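Local coordinates for SusD superfamily protein (Parabacteroides distasonis, PDB 3OTN) that probably binds carbohydrate or another nutrient at the outer membrane, as a member of the SusD family of glycan-capturing proteins, at residues Trp82-Tyr87 with Leu467-Ala472; Leu193-Tyr198 with Leu364-Glu369; Leu221-Ser226 with Tyr358-Val363. All coordinates share one frame; numbering follows the deposited sequence.

Contact 1: residues Trp82-Tyr87 with Leu467-Ala472; sequences WWQDCY and LSERQA. With ACT (acetate ion), chain E.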
loop_
_atom_site.group_PDB
_atom_site.type_symbol
_atom_site.label_atom_id
_atom_site.label_comp_id
_atom_site.label_asym_id
_atom_site.label_seq_id
_atom_site.Cartn_x
_atom_site.Cartn_y
_atom_site.Cartn_z
ATOM N N TRP A 82 -7.434 1.267 11.213
ATOM C CA TRP A 82 -7.404 2.039 9.996
ATOM C C TRP A 82 -8.276 3.273 10.111
ATOM O O TRP A 82 -7.827 4.352 9.748
ATOM C CB TRP A 82 -7.816 1.230 8.772
ATOM C CG TRP A 82 -6.738 0.410 8.164
ATOM C CD1 TRP A 82 -6.511 -0.924 8.348
ATOM C CD2 TRP A 82 -5.772 0.851 7.222
ATOM N NE1 TRP A 82 -5.439 -1.340 7.594
ATOM C CE2 TRP A 82 -4.963 -0.262 6.893
ATOM C CE3 TRP A 82 -5.494 2.079 6.635
ATOM C CZ2 TRP A 82 -3.908 -0.181 5.976
ATOM C CZ3 TRP A 82 -4.422 2.168 5.737
ATOM C CH2 TRP A 82 -3.666 1.031 5.399
ATOM N N TRP A 83 -9.492 3.121 10.636
ATOM C CA TRP A 83 -10.395 4.272 10.792
ATOM C C TRP A 83 -9.865 5.310 11.793
ATOM O O TRP A 83 -9.775 6.467 11.488
ATOM C CB TRP A 83 -11.771 3.796 11.255
ATOM C CG TRP A 83 -12.812 4.853 11.326
ATOM C CD1 TRP A 83 -13.052 5.705 12.362
ATOM C CD2 TRP A 83 -13.782 5.135 10.339
ATOM N NE1 TRP A 83 -14.117 6.525 12.074
ATOM C CE2 TRP A 83 -14.583 6.210 10.826
ATOM C CE3 TRP A 83 -14.049 4.614 9.066
ATOM C CZ2 TRP A 83 -15.640 6.748 10.086
ATOM C CZ3 TRP A 83 -15.111 5.160 8.317
ATOM C CH2 TRP A 83 -15.898 6.205 8.844
ATOM N N GLN A 84 -9.541 4.866 12.987
ATOM C CA GLN A 84 -9.115 5.771 14.058
ATOM C C GLN A 84 -7.812 6.492 13.715
ATOM O O GLN A 84 -7.711 7.707 13.935
ATOM C CB GLN A 84 -8.966 5.019 15.375
ATOM C CG GLN A 84 -10.256 4.476 15.911
ATOM C CD GLN A 84 -10.092 3.637 17.182
ATOM O OE1 GLN A 84 -8.988 3.484 17.719
ATOM N NE2 GLN A 84 -11.207 3.107 17.675
ATOM N N ASP A 85 -6.842 5.780 13.140
ATOM C CA ASP A 85 -5.536 6.417 12.885
ATOM C C ASP A 85 -5.564 7.320 11.684
ATOM O O ASP A 85 -4.913 8.336 11.726
ATOM C CB ASP A 85 -4.415 5.412 12.651
ATOM C CG ASP A 85 -4.009 4.671 13.917
ATOM O OD1 ASP A 85 -4.502 4.970 15.039
ATOM O OD2 ASP A 85 -3.208 3.743 13.754
ATOM N N CYS A 86 -6.279 6.940 10.612
ATOM C CA CYS A 86 -6.481 7.858 9.492
ATOM C C CYS A 86 -7.164 9.132 9.966
ATOM O O CYS A 86 -6.715 10.242 9.640
ATOM C CB CYS A 86 -7.249 7.214 8.321
ATOM S SG CYS A 86 -6.194 6.050 7.372
ATOM N N TYR A 87 -8.228 8.997 10.753
ATOM C CA TYR A 87 -8.908 10.194 11.253
ATOM C C TYR A 87 -8.054 10.994 12.241
ATOM O O TYR A 87 -8.096 12.231 12.197
ATOM C CB TYR A 87 -10.339 9.918 11.773
ATOM C CG TYR A 87 -11.322 10.031 10.624
ATOM C CD1 TYR A 87 -11.573 11.246 10.017
ATOM C CD2 TYR A 87 -11.910 8.900 10.086
ATOM C CE1 TYR A 87 -12.431 11.335 8.924
ATOM C CE2 TYR A 87 -12.777 8.981 9.029
ATOM C CZ TYR A 87 -13.022 10.194 8.434
ATOM O OH TYR A 87 -13.869 10.221 7.336
ATOM N N LEU A 467 -17.804 -1.333 14.406
ATOM C CA LEU A 467 -18.859 -1.291 15.366
ATOM C C LEU A 467 -18.578 -0.234 16.419
ATOM O O LEU A 467 -19.480 0.503 16.754
ATOM C CB LEU A 467 -19.047 -2.644 16.060
ATOM C CG LEU A 467 -20.208 -2.717 17.068
ATOM C CD1 LEU A 467 -21.532 -2.315 16.425
ATOM C CD2 LEU A 467 -20.294 -4.141 17.687
ATOM N N SER A 468 -17.337 -0.137 16.919
ATOM C CA SER A 468 -17.038 0.865 17.932
ATOM C C SER A 468 -17.389 2.303 17.492
ATOM O O SER A 468 -17.925 3.099 18.284
ATOM C CB SER A 468 -15.552 0.809 18.348
ATOM O OG SER A 468 -14.725 1.054 17.243
ATOM N N GLU A 469 -17.061 2.630 16.248
ATOM C CA GLU A 469 -17.344 3.950 15.673
ATOM C C GLU A 469 -18.839 4.209 15.535
ATOM O O GLU A 469 -19.306 5.291 15.889
ATOM C CB GLU A 469 -16.671 4.085 14.325
ATOM C CG GLU A 469 -15.142 4.065 14.407
ATOM C CD GLU A 469 -14.561 5.238 15.221
ATOM O OE1 GLU A 469 -15.146 6.364 15.235
ATOM O OE2 GLU A 469 -13.512 5.031 15.829
ATOM N N ARG A 470 -19.584 3.188 15.110
ATOM C CA ARG A 470 -21.045 3.298 14.943
ATOM C C ARG A 470 -21.766 3.410 16.278
ATOM O O ARG A 470 -22.749 4.135 16.382
ATOM C CB ARG A 470 -21.607 2.121 14.139
ATOM C CG ARG A 470 -20.921 1.960 12.800
ATOM C CD ARG A 470 -21.886 1.914 11.645
ATOM N NE ARG A 470 -22.822 0.806 11.730
ATOM C CZ ARG A 470 -24.133 0.939 11.606
ATOM N NH1 ARG A 470 -24.661 2.122 11.349
ATOM N NH2 ARG A 470 -24.910 -0.124 11.684
ATOM N N GLN A 471 -21.282 2.698 17.313
ATOM C CA GLN A 471 -21.898 2.820 18.659
ATOM C C GLN A 471 -21.599 4.193 19.310
ATOM O O GLN A 471 -22.449 4.743 20.029
ATOM C CB GLN A 471 -21.524 1.637 19.566
ATOM C CG GLN A 471 -22.086 0.290 18.989
ATOM C CD GLN A 471 -21.895 -0.898 19.901
ATOM O OE1 GLN A 471 -20.939 -0.965 20.670
ATOM N NE2 GLN A 471 -22.825 -1.835 19.837
ATOM N N ALA A 472 -20.418 4.737 19.031
ATOM C CA ALA A 472 -20.027 6.100 19.463
ATOM C C ALA A 472 -20.828 7.201 18.730
ATOM O O ALA A 472 -21.072 8.257 19.277
ATOM C CB ALA A 472 -18.544 6.328 19.189
HETATM C C ACT E . -14.810 10.023 12.512
HETATM O O ACT E . -15.611 9.052 12.553
HETATM O OXT ACT E . -14.062 10.294 13.505
HETATM C CH3 ACT E . -14.739 10.848 11.290
#

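Contact 2: residues Leu193-Tyr198 with Leu364-Glu369; sequences LLADVY and LLMYAE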
loop_
_atom_site.group_PDB
_atom_site.type_symbol
_atom_site.label_atom_id
_atom_site.label_comp_id
_atom_site.label_asym_id
_atom_site.label_seq_id
_atom_site.Cartn_x
_atom_site.Cartn_y
_atom_site.Cartn_z
ATOM N N LEU A 193 0.842 9.900 -5.958
ATOM C CA LEU A 193 -0.459 9.822 -5.339
ATOM C C LEU A 193 -1.546 10.347 -6.248
ATOM O O LEU A 193 -2.589 9.698 -6.381
ATOM C CB LEU A 193 -0.508 10.587 -4.015
ATOM C CG LEU A 193 -1.855 10.564 -3.273
ATOM C CD1 LEU A 193 -2.384 9.121 -3.097
ATOM C CD2 LEU A 193 -1.717 11.280 -1.934
ATOM N N LEU A 194 -1.311 11.508 -6.874
ATOM C CA LEU A 194 -2.321 12.111 -7.740
ATOM C C LEU A 194 -2.538 11.246 -9.006
ATOM O O LEU A 194 -3.676 11.116 -9.474
ATOM C CB LEU A 194 -2.008 13.582 -8.061
ATOM C CG LEU A 194 -3.043 14.365 -8.877
ATOM C CD1 LEU A 194 -4.451 14.235 -8.298
ATOM C CD2 LEU A 194 -2.654 15.837 -8.993
ATOM N N ALA A 195 -1.489 10.594 -9.518
ATOM C CA ALA A 195 -1.685 9.615 -10.604
ATOM C C ALA A 195 -2.680 8.504 -10.182
ATOM O O ALA A 195 -3.598 8.140 -10.911
ATOM C CB ALA A 195 -0.348 8.996 -11.047
ATOM N N ASP A 196 -2.480 8.001 -8.989
ATOM C CA ASP A 196 -3.265 6.917 -8.450
ATOM C C ASP A 196 -4.711 7.391 -8.176
ATOM O O ASP A 196 -5.689 6.658 -8.470
ATOM C CB ASP A 196 -2.580 6.402 -7.176
ATOM C CG ASP A 196 -3.022 5.001 -6.758
ATOM O OD1 ASP A 196 -3.898 4.400 -7.397
ATOM O OD2 ASP A 196 -2.499 4.511 -5.728
ATOM N N VAL A 197 -4.845 8.597 -7.624
ATOM C CA VAL A 197 -6.155 9.200 -7.393
ATOM C C VAL A 197 -6.981 9.290 -8.678
ATOM O O VAL A 197 -8.097 8.816 -8.730
ATOM C CB VAL A 197 -6.034 10.580 -6.694
ATOM C CG1 VAL A 197 -7.343 11.359 -6.757
ATOM C CG2 VAL A 197 -5.559 10.367 -5.226
ATOM N N TYR A 198 -6.411 9.869 -9.717
ATOM C CA TYR A 198 -7.110 10.002 -10.980
ATOM C C TYR A 198 -7.375 8.677 -11.708
ATOM O O TYR A 198 -8.446 8.499 -12.282
ATOM C CB TYR A 198 -6.314 10.938 -11.880
ATOM C CG TYR A 198 -6.468 12.411 -11.591
ATOM C CD1 TYR A 198 -7.725 12.979 -11.287
ATOM C CD2 TYR A 198 -5.405 13.275 -11.782
ATOM C CE1 TYR A 198 -7.882 14.346 -11.123
ATOM C CE2 TYR A 198 -5.561 14.656 -11.609
ATOM C CZ TYR A 198 -6.782 15.190 -11.283
ATOM O OH TYR A 198 -6.925 16.576 -11.156
ATOM N N LEU A 364 5.391 3.493 -12.959
ATOM C CA LEU A 364 5.536 3.069 -14.358
ATOM C C LEU A 364 4.317 2.247 -14.860
ATOM O O LEU A 364 3.767 2.503 -15.947
ATOM C CB LEU A 364 6.806 2.240 -14.536
ATOM C CG LEU A 364 8.172 2.899 -14.277
ATOM C CD1 LEU A 364 9.317 2.011 -14.755
ATOM C CD2 LEU A 364 8.225 4.260 -14.946
ATOM N N LEU A 365 3.881 1.283 -14.062
ATOM C CA LEU A 365 2.733 0.471 -14.459
ATOM C C LEU A 365 1.437 1.303 -14.416
ATOM O O LEU A 365 0.560 1.083 -15.225
ATOM C CB LEU A 365 2.632 -0.768 -13.581
ATOM C CG LEU A 365 3.769 -1.775 -13.808
ATOM C CD1 LEU A 365 3.775 -2.801 -12.669
ATOM C CD2 LEU A 365 3.573 -2.473 -15.156
HETATM N N MSE A 366 1.316 2.262 -13.489
HETATM C CA MSE A 366 0.187 3.214 -13.511
HETATM C C MSE A 366 0.192 4.068 -14.764
HETATM O O MSE A 366 -0.873 4.317 -15.313
HETATM C CB MSE A 366 0.158 4.098 -12.258
HETATM C CG MSE A 366 -0.235 3.347 -11.006
HETATM SE SE MSE A 366 -0.722 4.597 -9.590
HETATM C CE MSE A 366 0.976 5.429 -9.287
ATOM N N TYR A 367 1.377 4.491 -15.230
ATOM C CA TYR A 367 1.458 5.182 -16.526
ATOM C C TYR A 367 0.952 4.299 -17.669
ATOM O O TYR A 367 0.088 4.750 -18.443
ATOM C CB TYR A 367 2.859 5.715 -16.888
ATOM C CG TYR A 367 2.850 6.372 -18.277
ATOM C CD1 TYR A 367 2.399 7.676 -18.457
ATOM C CD2 TYR A 367 3.241 5.659 -19.410
ATOM C CE1 TYR A 367 2.340 8.251 -19.743
ATOM C CE2 TYR A 367 3.208 6.228 -20.677
ATOM C CZ TYR A 367 2.748 7.529 -20.829
ATOM O OH TYR A 367 2.707 8.078 -22.076
ATOM N N ALA A 368 1.497 3.082 -17.804
ATOM C CA ALA A 368 1.068 2.143 -18.870
ATOM C C ALA A 368 -0.447 1.917 -18.839
ATOM O O ALA A 368 -1.092 1.911 -19.891
ATOM C CB ALA A 368 1.796 0.794 -18.785
ATOM N N GLU A 369 -1.000 1.727 -17.644
ATOM C CA GLU A 369 -2.437 1.473 -17.504
ATOM C C GLU A 369 -3.277 2.667 -17.915
ATOM O O GLU A 369 -4.183 2.540 -18.724
ATOM C CB GLU A 369 -2.794 0.987 -16.087
ATOM C CG GLU A 369 -4.290 0.645 -15.958
ATOM C CD GLU A 369 -4.674 -0.092 -14.665
ATOM O OE1 GLU A 369 -3.800 -0.363 -13.846
ATOM O OE2 GLU A 369 -5.869 -0.434 -14.511
#

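Contact 3: residues Leu221-Ser226 with Tyr358-Val363; sequences LEVIKS and YRYTDV. With EDO (1,2-ethanediol), chain S.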
loop_
_atom_site.group_PDB
_atom_site.type_symbol
_atom_site.label_atom_id
_atom_site.label_comp_id
_atom_site.label_asym_id
_atom_site.label_seq_id
_atom_site.Cartn_x
_atom_site.Cartn_y
_atom_site.Cartn_z
ATOM N N LEU A 221 3.850 10.399 -15.990
ATOM C CA LEU A 221 4.828 10.774 -17.013
ATOM C C LEU A 221 5.796 11.832 -16.486
ATOM O O LEU A 221 6.996 11.744 -16.759
ATOM C CB LEU A 221 4.174 11.296 -18.289
ATOM C CG LEU A 221 5.091 11.452 -19.509
ATOM C CD1 LEU A 221 5.785 10.159 -19.844
ATOM C CD2 LEU A 221 4.266 11.915 -20.706
ATOM N N GLU A 222 5.285 12.796 -15.710
ATOM C CA GLU A 222 6.146 13.809 -15.070
ATOM C C GLU A 222 7.202 13.137 -14.190
ATOM O O GLU A 222 8.383 13.525 -14.231
ATOM C CB GLU A 222 5.326 14.868 -14.292
ATOM C CG GLU A 222 4.641 15.920 -15.219
ATOM C CD GLU A 222 3.525 16.776 -14.557
ATOM O OE1 GLU A 222 3.242 16.635 -13.367
ATOM O OE2 GLU A 222 2.905 17.615 -15.252
ATOM N N VAL A 223 6.797 12.117 -13.418
ATOM C CA VAL A 223 7.747 11.394 -12.563
ATOM C C VAL A 223 8.834 10.699 -13.405
ATOM O O VAL A 223 10.008 10.729 -13.047
ATOM C CB VAL A 223 7.043 10.362 -11.619
ATOM C CG1 VAL A 223 8.079 9.582 -10.772
ATOM C CG2 VAL A 223 6.051 11.070 -10.680
ATOM N N ILE A 224 8.427 10.062 -14.492
ATOM C CA ILE A 224 9.364 9.425 -15.436
ATOM C C ILE A 224 10.348 10.458 -15.999
ATOM O O ILE A 224 11.560 10.269 -15.933
ATOM C CB ILE A 224 8.617 8.711 -16.596
ATOM C CG1 ILE A 224 7.804 7.533 -16.062
ATOM C CG2 ILE A 224 9.603 8.204 -17.694
ATOM C CD1 ILE A 224 6.821 6.916 -17.109
ATOM N N LYS A 225 9.819 11.554 -16.535
ATOM C CA LYS A 225 10.649 12.599 -17.177
ATOM C C LYS A 225 11.566 13.338 -16.212
ATOM O O LYS A 225 12.559 13.896 -16.635
ATOM C CB LYS A 225 9.776 13.636 -17.902
ATOM C CG LYS A 225 9.018 13.114 -19.154
ATOM C CD LYS A 225 9.918 12.493 -20.201
ATOM C CE LYS A 225 9.122 12.159 -21.467
ATOM N NZ LYS A 225 9.906 11.272 -22.362
ATOM N N SER A 226 11.234 13.335 -14.928
ATOM C CA SER A 226 12.081 13.948 -13.910
ATOM C C SER A 226 13.472 13.332 -13.786
ATOM O O SER A 226 14.381 14.026 -13.372
ATOM C CB SER A 226 11.406 13.907 -12.535
ATOM O OG SER A 226 11.523 12.618 -11.934
ATOM N N TYR A 358 4.638 4.349 -2.090
ATOM C CA TYR A 358 4.822 4.412 -3.568
ATOM C C TYR A 358 6.269 4.160 -3.933
ATOM O O TYR A 358 7.170 4.748 -3.333
ATOM C CB TYR A 358 4.389 5.765 -4.178
ATOM C CG TYR A 358 2.899 5.905 -4.211
ATOM C CD1 TYR A 358 2.144 5.165 -5.095
ATOM C CD2 TYR A 358 2.236 6.732 -3.316
ATOM C CE1 TYR A 358 0.759 5.231 -5.093
ATOM C CE2 TYR A 358 0.855 6.806 -3.309
ATOM C CZ TYR A 358 0.132 6.056 -4.210
ATOM O OH TYR A 358 -1.215 6.095 -4.199
ATOM N N ARG A 359 6.485 3.313 -4.928
ATOM C CA ARG A 359 7.788 3.127 -5.545
ATOM C C ARG A 359 7.656 3.257 -7.067
ATOM O O ARG A 359 6.578 3.210 -7.617
ATOM C CB ARG A 359 8.426 1.804 -5.134
ATOM C CG ARG A 359 7.763 0.527 -5.654
ATOM C CD ARG A 359 8.535 -0.632 -5.114
ATOM N NE ARG A 359 8.021 -1.974 -5.456
ATOM C CZ ARG A 359 8.560 -2.815 -6.342
ATOM N NH1 ARG A 359 9.618 -2.461 -7.073
ATOM N NH2 ARG A 359 8.059 -4.059 -6.481
ATOM N N TYR A 360 8.767 3.494 -7.726
ATOM C CA TYR A 360 8.778 3.792 -9.161
ATOM C C TYR A 360 8.161 2.722 -10.036
ATOM O O TYR A 360 7.469 3.055 -11.022
ATOM C CB TYR A 360 10.218 4.051 -9.581
ATOM C CG TYR A 360 10.453 4.694 -10.922
ATOM C CD1 TYR A 360 9.766 5.830 -11.305
ATOM C CD2 TYR A 360 11.468 4.233 -11.740
ATOM C CE1 TYR A 360 10.054 6.451 -12.497
ATOM C CE2 TYR A 360 11.764 4.845 -12.932
ATOM C CZ TYR A 360 11.061 5.950 -13.302
ATOM O OH TYR A 360 11.343 6.543 -14.484
ATOM N N THR A 361 8.365 1.449 -9.703
ATOM C CA THR A 361 7.730 0.369 -10.522
ATOM C C THR A 361 6.205 0.521 -10.630
ATOM O O THR A 361 5.640 0.398 -11.723
ATOM C CB THR A 361 8.104 -1.053 -10.059
ATOM O OG1 THR A 361 9.505 -1.256 -10.231
ATOM C CG2 THR A 361 7.340 -2.139 -10.872
ATOM N N ASP A 362 5.561 0.835 -9.508
ATOM C CA ASP A 362 4.116 1.076 -9.431
ATOM C C ASP A 362 3.747 2.262 -10.321
ATOM O O ASP A 362 2.815 2.181 -11.103
ATOM C CB ASP A 362 3.751 1.381 -7.972
ATOM C CG ASP A 362 2.238 1.417 -7.681
ATOM O OD1 ASP A 362 1.352 1.214 -8.568
ATOM O OD2 ASP A 362 1.944 1.645 -6.473
ATOM N N VAL A 363 4.537 3.324 -10.254
ATOM C CA VAL A 363 4.247 4.524 -11.037
ATOM C C VAL A 363 4.355 4.218 -12.544
ATOM O O VAL A 363 3.515 4.665 -13.303
ATOM C CB VAL A 363 5.115 5.711 -10.656
ATOM C CG1 VAL A 363 4.838 6.907 -11.608
ATOM C CG2 VAL A 363 4.858 6.111 -9.205
HETATM C C1 EDO S . 11.233 4.643 -18.653
HETATM O O1 EDO S . 11.329 3.953 -19.904
HETATM C C2 EDO S . 11.719 3.738 -17.529
HETATM O O2 EDO S . 12.321 4.538 -16.502
#

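Contact 1: residues Trp82-Tyr87 with Leu467-Ala472
W83, on helix 79-100, and E469, on the short helix 467-472 near the C terminus, join the N-terminal part of this SusD-family fold to its C-terminal end. The axes of the two segments pass 11.2 Å apart at 67°, a spacing that long side chains must bridge. With CG anti to the backbone N (chi1 -174°), W83 sends its indole toward E469, whose aliphatic part lies over one face: E469 CG sits 3.7 Å from the centroid of the W83 five-membered ring, a CH-pi contact. The bend at chi2 carries the carboxylate of E469 out beyond the CD1-NE1 edge of the indole, its plane 32° from the ring, and E469 OE2 comes 3.3 Å from Q84 CG. Y87, one helical turn on, meets the opposite face of the indole, while F133 packs edge-to-face with it. A bound acetate, probably from the crystallisation liquor, accepts a bent hydrogen bond in the ring plane, W83 NE1 to acetate O at 3.0 Å. Its methyl rests over the centre of the Y87 ring. Replacing Y87 with an alanine would probably take the floor from under this methyl, give the indole room to tilt and leave the carbonyl of P137 without the phenol's hydrogen bond. With E469 OE1 3.8 Å from acetate O, the glutamate would probably make holding this second anion less favourable unless a proton is shared.

Contact 2: residues Leu193-Tyr198 with Leu364-Glu369
Two buried helical segments meet with D196 and M366 at their nearest point, their CA atoms 7.2 Å apart, and no hydrogen bond passes between them. M366, modelled as selenomethionine, does the reaching for helix 360-375. Its CG is anti to the carbonyl carbon (chi1 -71°) and the chain runs out extended before bending at chi3, which brings the terminal methyl beside A195. The selenium itself lies against the root of D196, with M366 SE 3.5 Å from D196 CB and 3.6 Å from D196 CA. Beyond the selenium, M366 CE reaches A195 CB at 4.2 Å, an apolar touch. Alanine suits this place because its short side chain lets the selenomethionine lie close to the helix. The contact brings helix 360-375, from the later part of the chain, onto helix 187-202 of the TPR-like helical part, consistent with the family's place in the TPR clan; helix 187-202 also packs against helices 108-133, 156-172 and 210-225. D196 crosses the M366 chain at about a right angle, presenting mainly its carbon root to the selenium. The near side of the carboxylate lies by the selenium too, D196 OD1 being 3.9 Å from M366 SE. The other oxygen, D196 OD2, turns to Y358 OH in a probable hydrogen bond, and R131 makes a long, weak ion pair with it. A buried aspartate is thus given polar company while its CB serves as an apolar surface. E369, a turn on from M366, forms a salt bridge with R430 and accepts a hydrogen bond from the indole of W411.

Contact 3: residues Leu221-Ser226 with Tyr358-Val363
Residues 221-225 of helix 210-225 face the first turn of helix 360-375, with V223 and V363 nearest at 7.9 Å between their CA atoms. The second segment enters as strand 358-359, and R359, at the N-cap position, leads into the helix, whose opening bonds from D362 N and V363 N to R359 O are both weak. Two valines meet at the centre, V223 CB to V363 CG1 at 4.1 Å; compact branched side chains suit a place where the helices approach closely. Beside them, a chi1 of -166° carries the ring of Y360 beside its own carbonyl carbon and out toward helix 210-225. V223 CG1 comes to the edge of that ring, 4.1 Å from Y360 CE1, the two side chains sliding past each other in opposite directions. The phenol end goes on to I224, where Y360 OH is 3.6 Å from I224 CA. A tyrosine suits the place because its ring edge packs on V223 and I224; in the crystal its hydroxyl, Y360 OH, shares a hydrogen bond of 3.0 Å with O2 of a bound ethanediol. Q381 and Q388 also bind this ethanediol, probably a guest from the crystallisation liquor. S226 OG donates to V223 O at 2.7 Å, tilted 27° from the carbonyl plane, and also bonds with E228 N. Hydrophobic helix packing of this sort, at a strand-to-helix junction, is consistent with the helical framework of the SusD family, here set beside the small antiparallel sheet of strands 355-356, 249-253 and 358-359.

Overall arrangement
From the N terminus, the chain first supplies 82-87 on helix 79-100, then 193-198 on helix 187-202 and 221-226 on the following helix 210-225. The partners return in reverse order: 358-363 closes the innermost loop, 364-369 the next and 467-472 the outermost. Contact 3 therefore lies within contact 2, and both within contact 1, with no crossing. Contacts 2 and 3 are neighbours, their centres 9 Å apart, and together hold helix 360-375 against two consecutive helices; L364 packing on I224 links them. Contact 1 stands apart, its centre 29 Å from that of contact 2, and joins the C-terminal end to the N-terminal helices.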